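Local coordinates for UDP-galactopyranose mutase (Deinococcus radiodurans, PDB 3HDQ), which binds FAD and UDP-galactopyranose and probably interconverts the latter with UDP-galactofuranose, at residues A[68-73]-A[78-83]. Residues are numbered along the deposited sequence; the frame is centred on the assembly and turned at random.
Sequences AYDCYD and LIHPYG
L78 lays its CD1 methyl over one face of the Y72 ring, 4.1 Å from the centroid and 21° off the ring normal, a CH-pi contact. The two residues form the non-hydrogen-bonded pair of the hairpin. With chi1 of L78 at -176°, CG stands opposite the backbone N, and chi2 near 60° turns CD1 over the ring; L78 CB meets CE1 of Y72. The Y72 ring also stacks on Y72 of the second subunit, so the hairpin lies at the dimer interface. With an alanine in place of Y72, the CD1 methyl of L78 would probably lose its aromatic cover, and Y72 of the second subunit its stacking partner. I79 forms the hydrogen-bonded pair with C71. I79 N donates to C71 O at 2.8 Å, and C71 N returns a bond to I79 O at 3.1 Å. On the sheet face shared with C71, I79 CG1 lies 4.1 Å from C71 SG, and I79 CG2 approaches D73 OD2. H80 touches D70 CB through CD2, at 3.7 Å. P81 CG touches both C71 SG (3.7 Å) and CD2 of Y69, whose side chain it crosses at about a right angle. CB of Y69 meets the edge of the Y82 ring, near its plane. One water bridges the backbones past the paired strands, donating to Y69 O (2.7 Å) and accepting from Y82 N. Two backbone bonds pair the strands, and side-chain hydrogen bonds tie the hairpin to residues outside it: D70 OD1 to Y222 N, D73 OD2 to S321 OG, H80 ND1 to H85 N. Y82, hydrogen-bonded through OH to H63 NE2 and in cation-pi contact with R61, links it to the FAD site.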
ATOM      1  N   ALA A  68      12.499  -4.296  -2.655  1.00 27.27           N
ATOM      2  CA  ALA A  68      11.655  -5.351  -3.184  1.00 24.40           C
ATOM      3  C   ALA A  68      10.186  -4.949  -3.146  1.00 28.20           C
ATOM      4  O   ALA A  68       9.307  -5.728  -3.511  1.00 27.32           O
ATOM      5  CB  ALA A  68      11.874  -6.633  -2.413  1.00 24.51           C
ATOM      6  N   TYR A  69       9.926  -3.729  -2.701  1.00 22.46           N
ATOM      7  CA  TYR A  69       8.568  -3.221  -2.659  1.00 23.31           C
ATOM      8  C   TYR A  69       7.934  -3.322  -4.043  1.00 25.51           C
ATOM      9  O   TYR A  69       8.586  -3.034  -5.048  1.00 27.74           O
ATOM     10  CB  TYR A  69       8.604  -1.761  -2.216  1.00 22.12           C
ATOM     11  CG  TYR A  69       7.285  -1.029  -2.296  1.00 23.91           C
ATOM     12  CD1 TYR A  69       6.276  -1.280  -1.381  1.00 23.92           C
ATOM     13  CD2 TYR A  69       7.066  -0.059  -3.259  1.00 22.54           C
ATOM     14  CE1 TYR A  69       5.077  -0.591  -1.427  1.00 25.21           C
ATOM     15  CE2 TYR A  69       5.873   0.632  -3.319  1.00 24.53           C
ATOM     16  CZ  TYR A  69       4.882   0.355  -2.400  1.00 21.83           C
ATOM     17  OH  TYR A  69       3.693   1.028  -2.451  1.00 29.57           O
ATOM     18  N   ASP A  70       6.672  -3.732  -4.101  1.00 21.67           N
ATOM     19  CA  ASP A  70       5.919  -3.634  -5.351  1.00 23.19           C
ATOM     20  C   ASP A  70       4.559  -2.949  -5.166  1.00 24.61           C
ATOM     21  O   ASP A  70       4.049  -2.832  -4.052  1.00 23.63           O
ATOM     22  CB  ASP A  70       5.774  -5.000  -6.041  1.00 22.36           C
ATOM     23  CG  ASP A  70       5.040  -6.014  -5.202  1.00 21.81           C
ATOM     24  OD1 ASP A  70       5.250  -7.217  -5.440  1.00 22.98           O
ATOM     25  OD2 ASP A  70       4.251  -5.626  -4.317  1.00 24.02           O
ATOM     26  N   CYS A  71       3.985  -2.483  -6.261  1.00 23.11           N
ATOM     27  CA  CYS A  71       2.732  -1.751  -6.193  1.00 25.71           C
ATOM     28  C   CYS A  71       2.052  -1.711  -7.556  1.00 25.66           C
ATOM     29  O   CYS A  71       2.665  -1.988  -8.594  1.00 25.82           O
ATOM     30  CB  CYS A  71       2.993  -0.325  -5.718  1.00 23.65           C
ATOM     31  SG  CYS A  71       3.976   0.610  -6.893  1.00 29.71           S
ATOM     32  N   TYR A  72       0.775  -1.369  -7.549  1.00 26.56           N
ATOM     33  CA  TYR A  72       0.021  -1.239  -8.784  1.00 24.96           C
ATOM     34  C   TYR A  72       0.177   0.183  -9.325  1.00 26.30           C
ATOM     35  O   TYR A  72       0.035   1.156  -8.575  1.00 21.95           O
ATOM     36  CB  TYR A  72      -1.450  -1.571  -8.525  1.00 25.72           C
ATOM     37  CG  TYR A  72      -1.733  -3.052  -8.355  1.00 24.04           C
ATOM     38  CD1 TYR A  72      -2.169  -3.821  -9.432  1.00 25.71           C
ATOM     39  CD2 TYR A  72      -1.572  -3.681  -7.125  1.00 24.60           C
ATOM     40  CE1 TYR A  72      -2.437  -5.171  -9.289  1.00 26.22           C
ATOM     41  CE2 TYR A  72      -1.839  -5.041  -6.977  1.00 20.89           C
ATOM     42  CZ  TYR A  72      -2.271  -5.776  -8.064  1.00 20.38           C
ATOM     43  OH  TYR A  72      -2.544  -7.122  -7.945  1.00 24.50           O
ATOM     44  N   ASP A  73       0.479   0.307 -10.618  1.00 25.34           N
ATOM     45  CA  ASP A  73       0.709   1.626 -11.220  1.00 25.78           C
ATOM     46  C   ASP A  73      -0.589   2.310 -11.664  1.00 25.87           C
ATOM     47  O   ASP A  73      -1.675   1.796 -11.418  1.00 25.07           O
ATOM     48  CB  ASP A  73       1.704   1.539 -12.385  1.00 23.81           C
ATOM     49  CG  ASP A  73       1.178   0.728 -13.568  1.00 25.85           C
ATOM     50  OD1 ASP A  73      -0.043   0.469 -13.695  1.00 24.65           O
ATOM     51  OD2 ASP A  73       2.023   0.355 -14.396  1.00 29.12           O
ATOM     52  N   LEU A  78       0.658  -4.471 -11.810  1.00 23.62           N
ATOM     53  CA  LEU A  78       1.574  -4.744 -10.707  1.00 22.54           C
ATOM     54  C   LEU A  78       3.025  -4.601 -11.164  1.00 21.85           C
ATOM     55  O   LEU A  78       3.458  -5.322 -12.052  1.00 26.91           O
ATOM     56  CB  LEU A  78       1.332  -6.156 -10.174  1.00 20.62           C
ATOM     57  CG  LEU A  78       2.137  -6.610  -8.953  1.00 21.69           C
ATOM     58  CD1 LEU A  78       1.857  -5.717  -7.733  1.00 19.35           C
ATOM     59  CD2 LEU A  78       1.823  -8.062  -8.644  1.00 21.61           C
ATOM     60  N   ILE A  79       3.770  -3.667 -10.571  1.00 24.64           N
ATOM     61  CA  ILE A  79       5.160  -3.406 -10.969  1.00 22.37           C
ATOM     62  C   ILE A  79       6.126  -3.400  -9.790  1.00 25.04           C
ATOM     63  O   ILE A  79       5.716  -3.394  -8.622  1.00 25.31           O
ATOM     64  CB  ILE A  79       5.311  -2.028 -11.617  1.00 26.90           C
ATOM     65  CG1 ILE A  79       5.011  -0.949 -10.564  1.00 27.20           C
ATOM     66  CG2 ILE A  79       4.428  -1.919 -12.846  1.00 19.95           C
ATOM     67  CD1 ILE A  79       5.361   0.444 -10.959  1.00 22.70           C
ATOM     68  N   HIS A  80       7.415  -3.392 -10.106  1.00 24.25           N
ATOM     69  CA  HIS A  80       8.457  -3.191  -9.093  1.00 25.96           C
ATOM     70  C   HIS A  80       9.121  -1.840  -9.325  1.00 26.58           C
ATOM     71  O   HIS A  80       9.908  -1.679 -10.262  1.00 27.28           O
ATOM     72  CB  HIS A  80       9.510  -4.298  -9.158  1.00 24.50           C
ATOM     73  CG  HIS A  80       8.938  -5.682  -9.152  1.00 24.65           C
ATOM     74  ND1 HIS A  80       9.714  -6.809  -9.323  1.00 22.87           N
ATOM     75  CD2 HIS A  80       7.663  -6.120  -9.008  1.00 20.77           C
ATOM     76  CE1 HIS A  80       8.945  -7.883  -9.277  1.00 24.94           C
ATOM     77  NE2 HIS A  80       7.695  -7.492  -9.087  1.00 22.70           N
ATOM     78  N   PRO A  81       8.805  -0.857  -8.480  1.00 25.83           N
ATOM     79  CA  PRO A  81       9.362   0.487  -8.698  1.00 30.97           C
ATOM     80  C   PRO A  81      10.892   0.514  -8.781  1.00 28.16           C
ATOM     81  O   PRO A  81      11.414   1.396  -9.463  1.00 25.74           O
ATOM     82  CB  PRO A  81       8.874   1.286  -7.479  1.00 25.80           C
ATOM     83  CG  PRO A  81       7.641   0.542  -7.013  1.00 30.95           C
ATOM     84  CD  PRO A  81       7.914  -0.919  -7.309  1.00 24.28           C
ATOM     85  N   TYR A  82      11.589  -0.416  -8.128  1.00 23.68           N
ATOM     86  CA  TYR A  82      13.062  -0.375  -8.102  1.00 26.14           C
ATOM     87  C   TYR A  82      13.738  -1.457  -8.939  1.00 31.17           C
ATOM     88  O   TYR A  82      14.813  -1.958  -8.577  1.00 27.86           O
ATOM     89  CB  TYR A  82      13.597  -0.449  -6.666  1.00 27.19           C
ATOM     90  CG  TYR A  82      12.935   0.530  -5.735  1.00 25.27           C
ATOM     91  CD1 TYR A  82      11.890   0.132  -4.904  1.00 26.60           C
ATOM     92  CD2 TYR A  82      13.345   1.857  -5.684  1.00 36.27           C
ATOM     93  CE1 TYR A  82      11.262   1.030  -4.058  1.00 27.59           C
ATOM     94  CE2 TYR A  82      12.729   2.770  -4.827  1.00 34.37           C
ATOM     95  CZ  TYR A  82      11.679   2.348  -4.023  1.00 34.90           C
ATOM     96  OH  TYR A  82      11.057   3.240  -3.175  1.00 34.94           O
ATOM     97  N   GLY A  83      13.113  -1.818 -10.058  1.00 28.73           N
ATOM     98  CA  GLY A  83      13.684  -2.814 -10.944  1.00 28.16           C
ATOM     99  C   GLY A  83      13.156  -4.206 -10.665  1.00 26.83           C
ATOM    100  O   GLY A  83      12.642  -4.478  -9.586  1.00 33.45           O
TER
HETATM  101  O   HOH W   1      10.916  -2.780  -6.452  1.00 25.58           O